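Local coordinates for penicillin-binding protein 1A (Mycobacterium tuberculosis, PDB 5CXW) that builds cross-linked peptidoglycan for the mycobacterial cell wall, its C-terminal transpeptidase domain, captured here with penicillin V, joining the peptide subunits, at residues H280-A290 with S345-L356; K260-E271 with F364-G375. All coordinates share one frame; numbering follows the deposited sequence.

Interaction 1 of 2, residues H280-A290 with S345-L356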
# COMPACT_ATOMS: atom_id res chain seq x y z
N HIS A 280 -1.92 -12.39 11.78
CA HIS A 280 -3.01 -11.71 11.13
C HIS A 280 -3.42 -12.34 9.81
O HIS A 280 -3.92 -11.66 8.90
CB HIS A 280 -2.67 -10.23 10.94
CG HIS A 280 -2.81 -9.44 12.19
ND1 HIS A 280 -1.74 -9.21 13.03
CD2 HIS A 280 -3.87 -8.77 12.70
CE1 HIS A 280 -2.17 -8.46 14.04
NE2 HIS A 280 -3.46 -8.22 13.88
N ASN A 281 -3.28 -13.66 9.73
CA ASN A 281 -3.84 -14.48 8.61
C ASN A 281 -5.34 -14.15 8.51
O ASN A 281 -6.02 -14.02 9.54
CB ASN A 281 -3.79 -15.99 8.93
CG ASN A 281 -2.46 -16.49 9.51
OD1 ASN A 281 -1.67 -17.22 8.76
ND2 ASN A 281 -2.20 -16.19 10.86
N LEU A 282 -5.85 -14.08 7.28
CA LEU A 282 -7.25 -13.80 7.05
C LEU A 282 -8.09 -15.00 7.51
O LEU A 282 -7.60 -16.16 7.61
CB LEU A 282 -7.51 -13.52 5.56
CG LEU A 282 -6.78 -12.26 5.03
CD1 LEU A 282 -7.18 -11.97 3.60
CD2 LEU A 282 -7.06 -11.05 5.93
N ALA A 283 -9.36 -14.71 7.80
CA ALA A 283 -10.25 -15.74 8.29
C ALA A 283 -10.51 -16.90 7.31
O ALA A 283 -10.46 -16.73 6.09
CB ALA A 283 -11.55 -15.10 8.72
N GLY A 284 -10.81 -18.07 7.86
CA GLY A 284 -11.30 -19.20 7.08
C GLY A 284 -10.25 -19.79 6.14
O GLY A 284 -10.60 -20.36 5.10
N GLY A 285 -8.98 -19.67 6.53
CA GLY A 285 -7.86 -20.17 5.73
C GLY A 285 -7.58 -19.42 4.46
O GLY A 285 -6.94 -19.94 3.54
N ARG A 286 -8.09 -18.22 4.35
CA ARG A 286 -7.91 -17.48 3.12
C ARG A 286 -6.46 -17.01 2.99
O ARG A 286 -5.98 -16.29 3.85
CB ARG A 286 -8.88 -16.30 3.09
CG ARG A 286 -8.92 -15.59 1.78
CD ARG A 286 -9.80 -14.37 1.82
NE ARG A 286 -11.19 -14.66 2.16
CZ ARG A 286 -12.15 -14.97 1.28
NH1 ARG A 286 -11.91 -15.05 -0.02
NH2 ARG A 286 -13.38 -15.13 1.70
N ASP A 287 -5.80 -17.36 1.90
CA ASP A 287 -4.42 -16.91 1.65
C ASP A 287 -4.39 -15.40 1.38
O ASP A 287 -5.34 -14.80 0.87
CB ASP A 287 -3.78 -17.60 0.42
CG ASP A 287 -3.58 -19.10 0.60
OD1 ASP A 287 -3.74 -19.56 1.74
OD2 ASP A 287 -3.34 -19.83 -0.42
N SER A 288 -3.24 -14.79 1.65
CA SER A 288 -3.06 -13.39 1.36
C SER A 288 -1.58 -13.12 1.14
O SER A 288 -0.76 -13.98 1.39
CB SER A 288 -3.53 -12.51 2.54
OG SER A 288 -2.75 -12.74 3.70
N ALA A 289 -1.27 -11.91 0.67
CA ALA A 289 0.09 -11.46 0.46
C ALA A 289 0.16 -10.09 1.07
O ALA A 289 -0.65 -9.21 0.69
CB ALA A 289 0.37 -11.41 -1.06
N ALA A 290 1.07 -9.83 2.00
CA ALA A 290 1.05 -8.60 2.76
C ALA A 290 2.42 -8.11 3.15
O ALA A 290 3.42 -8.89 3.10
CB ALA A 290 0.17 -8.81 4.00
N SER A 345 -2.56 -3.78 11.14
CA SER A 345 -2.85 -5.17 10.76
C SER A 345 -4.19 -5.63 11.29
O SER A 345 -4.92 -6.33 10.60
CB SER A 345 -1.71 -6.09 11.18
OG SER A 345 -0.55 -5.85 10.45
N ASP A 346 -4.59 -5.18 12.50
CA ASP A 346 -5.92 -5.46 13.02
C ASP A 346 -6.99 -4.90 12.08
O ASP A 346 -7.97 -5.62 11.70
CB ASP A 346 -6.12 -4.84 14.42
CG ASP A 346 -5.24 -5.43 15.49
OD1 ASP A 346 -4.93 -6.65 15.49
OD2 ASP A 346 -4.89 -4.67 16.41
N ILE A 347 -6.82 -3.64 11.64
CA ILE A 347 -7.76 -3.00 10.77
C ILE A 347 -7.78 -3.67 9.38
O ILE A 347 -8.84 -3.89 8.80
CB ILE A 347 -7.46 -1.48 10.68
CG1 ILE A 347 -7.67 -0.79 12.03
CG2 ILE A 347 -8.24 -0.82 9.54
CD1 ILE A 347 -7.06 0.63 12.15
N TRP A 348 -6.61 -3.92 8.85
CA TRP A 348 -6.43 -4.55 7.51
C TRP A 348 -7.16 -5.92 7.51
O TRP A 348 -7.96 -6.22 6.61
CB TRP A 348 -4.94 -4.74 7.22
CG TRP A 348 -4.71 -5.51 5.94
CD1 TRP A 348 -4.77 -5.03 4.67
CD2 TRP A 348 -4.42 -6.92 5.82
NE1 TRP A 348 -4.53 -6.06 3.76
CE2 TRP A 348 -4.30 -7.21 4.44
CE3 TRP A 348 -4.20 -7.94 6.75
CZ2 TRP A 348 -3.99 -8.52 3.96
CZ3 TRP A 348 -3.91 -9.25 6.26
CH2 TRP A 348 -3.83 -9.51 4.89
N LYS A 349 -6.86 -6.75 8.50
CA LYS A 349 -7.45 -8.09 8.57
C LYS A 349 -8.98 -8.01 8.64
O LYS A 349 -9.72 -8.77 7.97
CB LYS A 349 -6.89 -8.88 9.77
CG LYS A 349 -7.75 -10.13 10.09
CD LYS A 349 -7.07 -11.07 11.06
CE LYS A 349 -8.08 -12.06 11.61
NZ LYS A 349 -8.55 -13.02 10.55
N ALA A 350 -9.48 -7.13 9.51
CA ALA A 350 -10.92 -7.00 9.72
C ALA A 350 -11.59 -6.45 8.47
O ALA A 350 -12.68 -6.94 8.08
CB ALA A 350 -11.19 -6.10 10.89
N THR A 351 -10.94 -5.51 7.82
CA THR A 351 -11.51 -4.95 6.58
C THR A 351 -11.55 -6.03 5.50
O THR A 351 -12.56 -6.20 4.79
CB THR A 351 -10.65 -3.77 6.12
OG1 THR A 351 -10.68 -2.71 7.12
CG2 THR A 351 -11.21 -3.21 4.78
N MET A 352 -10.43 -6.75 5.37
CA MET A 352 -10.33 -7.79 4.32
C MET A 352 -11.35 -8.92 4.56
O MET A 352 -12.10 -9.29 3.66
CB MET A 352 -8.92 -8.34 4.19
CG MET A 352 -7.96 -7.33 3.55
SD MET A 352 -8.22 -7.12 1.78
CE MET A 352 -7.30 -8.51 1.09
N ASP A 353 -11.38 -9.41 5.79
CA ASP A 353 -12.28 -10.51 6.18
C ASP A 353 -13.75 -10.09 5.91
O ASP A 353 -14.54 -10.82 5.30
CB ASP A 353 -12.11 -10.86 7.67
CG ASP A 353 -10.85 -11.68 7.97
OD1 ASP A 353 -10.29 -12.31 7.02
OD2 ASP A 353 -10.51 -11.78 9.17
N GLY A 354 -14.10 -8.88 6.35
CA GLY A 354 -15.43 -8.37 6.11
C GLY A 354 -15.80 -8.16 4.65
O GLY A 354 -16.93 -8.45 4.24
N ALA A 355 -14.87 -7.57 3.88
CA ALA A 355 -15.13 -7.25 2.50
C ALA A 355 -15.27 -8.50 1.67
O ALA A 355 -16.05 -8.50 0.71
CB ALA A 355 -14.01 -6.38 1.95
N LEU A 356 -14.55 -9.56 2.03
CA LEU A 356 -14.50 -10.79 1.24
C LEU A 356 -15.42 -11.91 1.79
O LEU A 356 -15.54 -12.98 1.16
CB LEU A 356 -13.08 -11.30 1.21
CG LEU A 356 -12.10 -10.34 0.54
CD1 LEU A 356 -10.71 -10.94 0.55
CD2 LEU A 356 -12.56 -10.12 -0.89
O HOH W 1 -11.12 -14.12 5.04

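Interaction 2 of 2, residues K260-E271 with F364-G375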
# COMPACT_ATOMS: atom_id res chain seq x y z
N LYS A 260 4.40 -10.70 -15.32
CA LYS A 260 3.66 -11.67 -14.52
C LYS A 260 4.58 -12.50 -13.63
O LYS A 260 4.27 -12.75 -12.45
CB LYS A 260 2.85 -12.58 -15.43
CG LYS A 260 2.20 -13.78 -14.70
CD LYS A 260 1.20 -14.50 -15.55
CE LYS A 260 0.61 -15.75 -14.90
NZ LYS A 260 -0.04 -15.51 -13.61
N ALA A 261 5.67 -13.03 -14.21
CA ALA A 261 6.56 -13.91 -13.45
C ALA A 261 7.17 -13.16 -12.26
O ALA A 261 7.31 -13.74 -11.15
CB ALA A 261 7.63 -14.53 -14.32
N VAL A 262 7.49 -11.89 -12.46
CA VAL A 262 8.00 -11.06 -11.40
C VAL A 262 6.94 -10.85 -10.34
O VAL A 262 7.20 -11.06 -9.11
CB VAL A 262 8.52 -9.71 -11.95
CG1 VAL A 262 8.78 -8.73 -10.82
CG2 VAL A 262 9.76 -9.93 -12.74
N ALA A 263 5.78 -10.39 -10.74
CA ALA A 263 4.74 -10.08 -9.76
C ALA A 263 4.38 -11.34 -8.93
O ALA A 263 4.19 -11.25 -7.71
CB ALA A 263 3.52 -9.61 -10.47
N ASP A 264 4.28 -12.49 -9.57
CA ASP A 264 3.87 -13.73 -8.89
C ASP A 264 4.96 -14.22 -7.89
O ASP A 264 4.64 -14.84 -6.86
CB ASP A 264 3.48 -14.80 -9.91
CG ASP A 264 2.19 -14.41 -10.72
OD1 ASP A 264 1.44 -13.45 -10.31
OD2 ASP A 264 1.93 -15.11 -11.71
N ASN A 265 6.23 -13.94 -8.19
CA ASN A 265 7.31 -14.19 -7.23
C ASN A 265 7.25 -13.23 -6.03
O ASN A 265 7.52 -13.64 -4.86
CB ASN A 265 8.70 -14.16 -7.87
CG ASN A 265 9.08 -15.50 -8.45
OD1 ASN A 265 9.55 -16.37 -7.73
ND2 ASN A 265 8.90 -15.69 -9.72
N VAL A 266 6.94 -11.95 -6.29
CA VAL A 266 6.76 -11.01 -5.19
C VAL A 266 5.60 -11.51 -4.25
O VAL A 266 5.74 -11.59 -3.03
CB VAL A 266 6.48 -9.58 -5.66
CG1 VAL A 266 6.08 -8.69 -4.48
CG2 VAL A 266 7.69 -9.02 -6.44
N THR A 267 4.49 -11.91 -4.86
CA THR A 267 3.38 -12.52 -4.13
C THR A 267 3.87 -13.64 -3.26
O THR A 267 3.53 -13.70 -2.08
CB THR A 267 2.27 -12.93 -5.10
OG1 THR A 267 1.82 -11.75 -5.76
CG2 THR A 267 1.10 -13.61 -4.38
N ALA A 268 4.64 -14.56 -3.86
CA ALA A 268 5.10 -15.73 -3.16
C ALA A 268 5.89 -15.29 -1.90
O ALA A 268 5.75 -15.91 -0.85
CB ALA A 268 5.91 -16.64 -4.06
N ALA A 269 6.77 -14.33 -2.05
CA ALA A 269 7.52 -13.81 -0.87
C ALA A 269 6.68 -13.22 0.22
O ALA A 269 7.04 -13.33 1.42
CB ALA A 269 8.57 -12.81 -1.33
N MET A 270 5.55 -12.62 -0.17
CA MET A 270 4.64 -11.91 0.74
C MET A 270 3.62 -12.83 1.39
O MET A 270 3.00 -12.44 2.38
CB MET A 270 3.91 -10.78 0.02
CG MET A 270 4.89 -9.72 -0.37
SD MET A 270 4.16 -8.49 -1.46
CE MET A 270 3.01 -7.71 -0.30
N GLU A 271 3.43 -14.01 0.83
CA GLU A 271 2.36 -14.93 1.34
C GLU A 271 2.43 -15.21 2.82
O GLU A 271 1.40 -15.20 3.48
CB GLU A 271 2.31 -16.23 0.57
CG GLU A 271 1.54 -16.15 -0.73
CD GLU A 271 1.46 -17.50 -1.43
OE1 GLU A 271 2.38 -17.82 -2.16
OE2 GLU A 271 0.49 -18.23 -1.25
N PHE A 364 -3.05 -18.13 -5.02
CA PHE A 364 -2.24 -17.29 -5.89
C PHE A 364 -1.63 -18.07 -7.05
O PHE A 364 -1.42 -19.29 -6.96
CB PHE A 364 -1.16 -16.63 -5.03
CG PHE A 364 -1.69 -15.61 -4.11
CD1 PHE A 364 -2.16 -14.44 -4.61
CD2 PHE A 364 -1.62 -15.78 -2.74
CE1 PHE A 364 -2.63 -13.42 -3.76
CE2 PHE A 364 -2.09 -14.79 -1.87
CZ PHE A 364 -2.55 -13.57 -2.38
N PRO A 365 -1.31 -17.37 -8.15
CA PRO A 365 -0.72 -18.07 -9.30
C PRO A 365 0.63 -18.65 -8.96
O PRO A 365 1.41 -18.05 -8.26
CB PRO A 365 -0.63 -16.96 -10.38
CG PRO A 365 -1.38 -15.82 -9.87
CD PRO A 365 -1.54 -15.94 -8.40
N LYS A 366 0.90 -19.86 -9.44
CA LYS A 366 2.16 -20.50 -9.19
C LYS A 366 3.28 -19.68 -9.85
O LYS A 366 3.21 -19.37 -11.05
CB LYS A 366 2.16 -21.89 -9.79
CG LYS A 366 3.42 -22.66 -9.51
CD LYS A 366 3.24 -24.12 -9.98
CE LYS A 366 4.13 -25.04 -9.14
NZ LYS A 366 5.44 -25.16 -9.81
N PRO A 367 4.30 -19.34 -9.09
CA PRO A 367 5.36 -18.54 -9.76
C PRO A 367 6.26 -19.39 -10.63
O PRO A 367 6.42 -20.58 -10.38
CB PRO A 367 6.21 -18.02 -8.60
CG PRO A 367 5.87 -18.88 -7.42
CD PRO A 367 4.49 -19.45 -7.64
N THR A 368 6.81 -18.79 -11.66
CA THR A 368 7.76 -19.46 -12.57
C THR A 368 9.12 -18.86 -12.32
O THR A 368 9.21 -17.90 -11.53
CB THR A 368 7.36 -19.31 -14.05
OG1 THR A 368 7.21 -17.92 -14.38
CG2 THR A 368 5.98 -19.97 -14.26
N GLU A 369 10.16 -19.44 -12.91
CA GLU A 369 11.53 -19.10 -12.57
C GLU A 369 11.88 -17.65 -12.90
O GLU A 369 11.68 -17.21 -14.03
CB GLU A 369 12.47 -19.97 -13.38
CG GLU A 369 13.95 -19.65 -13.14
CD GLU A 369 14.62 -18.84 -14.29
OE1 GLU A 369 14.65 -19.34 -15.47
OE2 GLU A 369 15.18 -17.75 -13.97
N VAL A 370 12.40 -16.92 -11.91
CA VAL A 370 12.98 -15.60 -12.13
C VAL A 370 14.26 -15.55 -11.33
O VAL A 370 14.30 -15.94 -10.16
CB VAL A 370 12.06 -14.43 -11.67
CG1 VAL A 370 12.79 -13.07 -11.91
CG2 VAL A 370 10.75 -14.52 -12.47
N GLY A 371 15.35 -15.17 -11.99
CA GLY A 371 16.67 -15.15 -11.33
C GLY A 371 17.14 -16.54 -10.89
O GLY A 371 17.97 -16.67 -9.98
N GLY A 372 16.58 -17.58 -11.50
CA GLY A 372 16.91 -18.97 -11.16
C GLY A 372 16.02 -19.64 -10.12
O GLY A 372 16.21 -20.83 -9.84
N TYR A 373 15.07 -18.91 -9.57
CA TYR A 373 14.19 -19.41 -8.49
C TYR A 373 12.73 -19.23 -8.85
O TYR A 373 12.29 -18.17 -9.38
CB TYR A 373 14.51 -18.66 -7.19
CG TYR A 373 15.97 -18.78 -6.79
CD1 TYR A 373 16.43 -19.92 -6.13
CD2 TYR A 373 16.92 -17.78 -7.11
CE1 TYR A 373 17.75 -20.05 -5.75
CE2 TYR A 373 18.27 -17.92 -6.72
CZ TYR A 373 18.67 -19.05 -6.06
OH TYR A 373 20.00 -19.16 -5.70
N ALA A 374 11.94 -20.27 -8.55
CA ALA A 374 10.48 -20.19 -8.72
C ALA A 374 9.88 -20.24 -7.32
O ALA A 374 9.82 -21.31 -6.70
CB ALA A 374 9.96 -21.36 -9.53
N GLY A 375 9.37 -19.13 -6.86
CA GLY A 375 8.86 -19.03 -5.52
C GLY A 375 9.94 -19.08 -4.42
O GLY A 375 11.14 -19.09 -4.73
O HOH W 2 3.98 -16.83 -12.55
O HOH W 3 2.32 -16.32 -6.37
O HOH W 4 -2.03 -19.18 -2.65

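Interaction 1 of 2, residues H280-A290 with S345-L356
His280 turns its CG beside its own backbone N (chi1 -77°), which lays the imidazole beside Ser345 and Asp346 near the N-terminal end of helix 343-356 and points NE2 at Asp346. Lys349 starts the other way, with CG anti to its backbone N (chi1 165°). Its chain runs out extended and bends only at the last torsion, which brings NZ to the loop 281-283.

His280 NE2 donates to Asp346 OD1 at 2.7 Å, nearly straight. The acceptor lies in the ring plane, but the donor stands above the carboxylate plane. Ser345 CB sits over one ring face in a CH-pi contact, 3.5 Å from the centroid. Outside the contact, His280 ND1 bonds to Ser277 O, so both ring nitrogens are engaged.

Lys349 NZ donates to Asn281 O at 2.9 Å, on a lone pair in the carbonyl plane. The same NZ makes a salt bridge with Asp353 OD2, which offers its syn lone pair. Ala283 N donates to Asp353 OD1 at 2.7 Å, on the syn side but tilted 29° out of the carboxylate plane. A water joins Asp353 OD1, Ala283 O and Arg286 NE.

Next to this polar row, on the sheet side, Leu282 CD2 packs 3.6 Å from Trp348 CZ3 and also meets Met352 CB. His280 O and Ser288 OG lie at the edge of the indole. Leu356 CB covers one face of the Arg286 guanidinium, whose NH2 bonds to Thr359 O.

The contact fastens the loop leading into strand 289-296 to the C-terminal helix of the transpeptidase domain. Asp353 takes a backbone N-H, an ammonium and a water on its two oxygens. This network would be expected to stabilise its negative charge and hold the carboxylate in one orientation.

Interaction 2 of 2, residues K260-E271 with F364-G375
Helix 260-270 of the transpeptidase domain is flanked here by the irregular tail that follows helix 343-356. The two run in opposite directions. Asn265 is the polar centre of the contact. Its ND2 donates to Thr368 O at 2.9 Å, almost in line with the carbonyl bond and in the amide plane. The same nitrogen also donates to Ala261 O, one turn back in the helix. On the other end of the amide, OD1 accepts from Gly375 N at 2.9 Å, with the donor tilted 26° from the carbonyl plane. Three bonds therefore fix the rotation of this buried side chain. The two that cross the contact hold both ends of the 368-375 excursion, which turns back through a type I' beta turn from Val370 to Tyr373.

Apolar groups flank the amide. Val370 CG2 lies 3.6 Å from Ala261 CB, and Pro367 CG rests against Ala268 CB. Further along, Thr267 CG2 stands over one face of the Phe364 ring, 3.6 Å from its centroid. This methyl is anti to the backbone N, and OG1 points instead to Tyr311 OH. Glu271 OE2 comes to the ring edge near CD2.

Pro365 CB touches Asp264 OD2 at 3.4 Å. That carboxylate also forms a salt bridge with Lys260 NZ, while its OD1 bonds to Ser224 OG. Three waters bridge the segments, one of them between Asp264 O and Pro365 O.

The tail thus lies along one side of helix 260-270. Val370 reaches Leu108 of helix 100-109 at one end, and Phe364 packs on Ala289 of strand 289-296 at the other.

How the interactions relate
Interaction 1 and interaction 2 have centres about 21 Å apart and meet at the start of strand 289-296, an outermost strand of the five-stranded antiparallel sheet. Along the chain, 260-271 comes first, then 280-290, 345-356 and 364-375, so interaction 2 encloses interaction 1 in sequence. Ala290 N lies 3.3 Å from Met270 O, a probable hydrogen bond. Phe364 CE2 packs 3.5 Å from Ser288 C. Helix 343-356 packs on the sheet, and the chain then runs on as tail 364-375 against the earlier helix 260-270. Both helices thus lie against this strand, through Trp348 on Ala290 and through Met270, and it also carries Lys291 of a probable KTG-type motif. Neither contact includes Ser97, the probable acyl-ester serine.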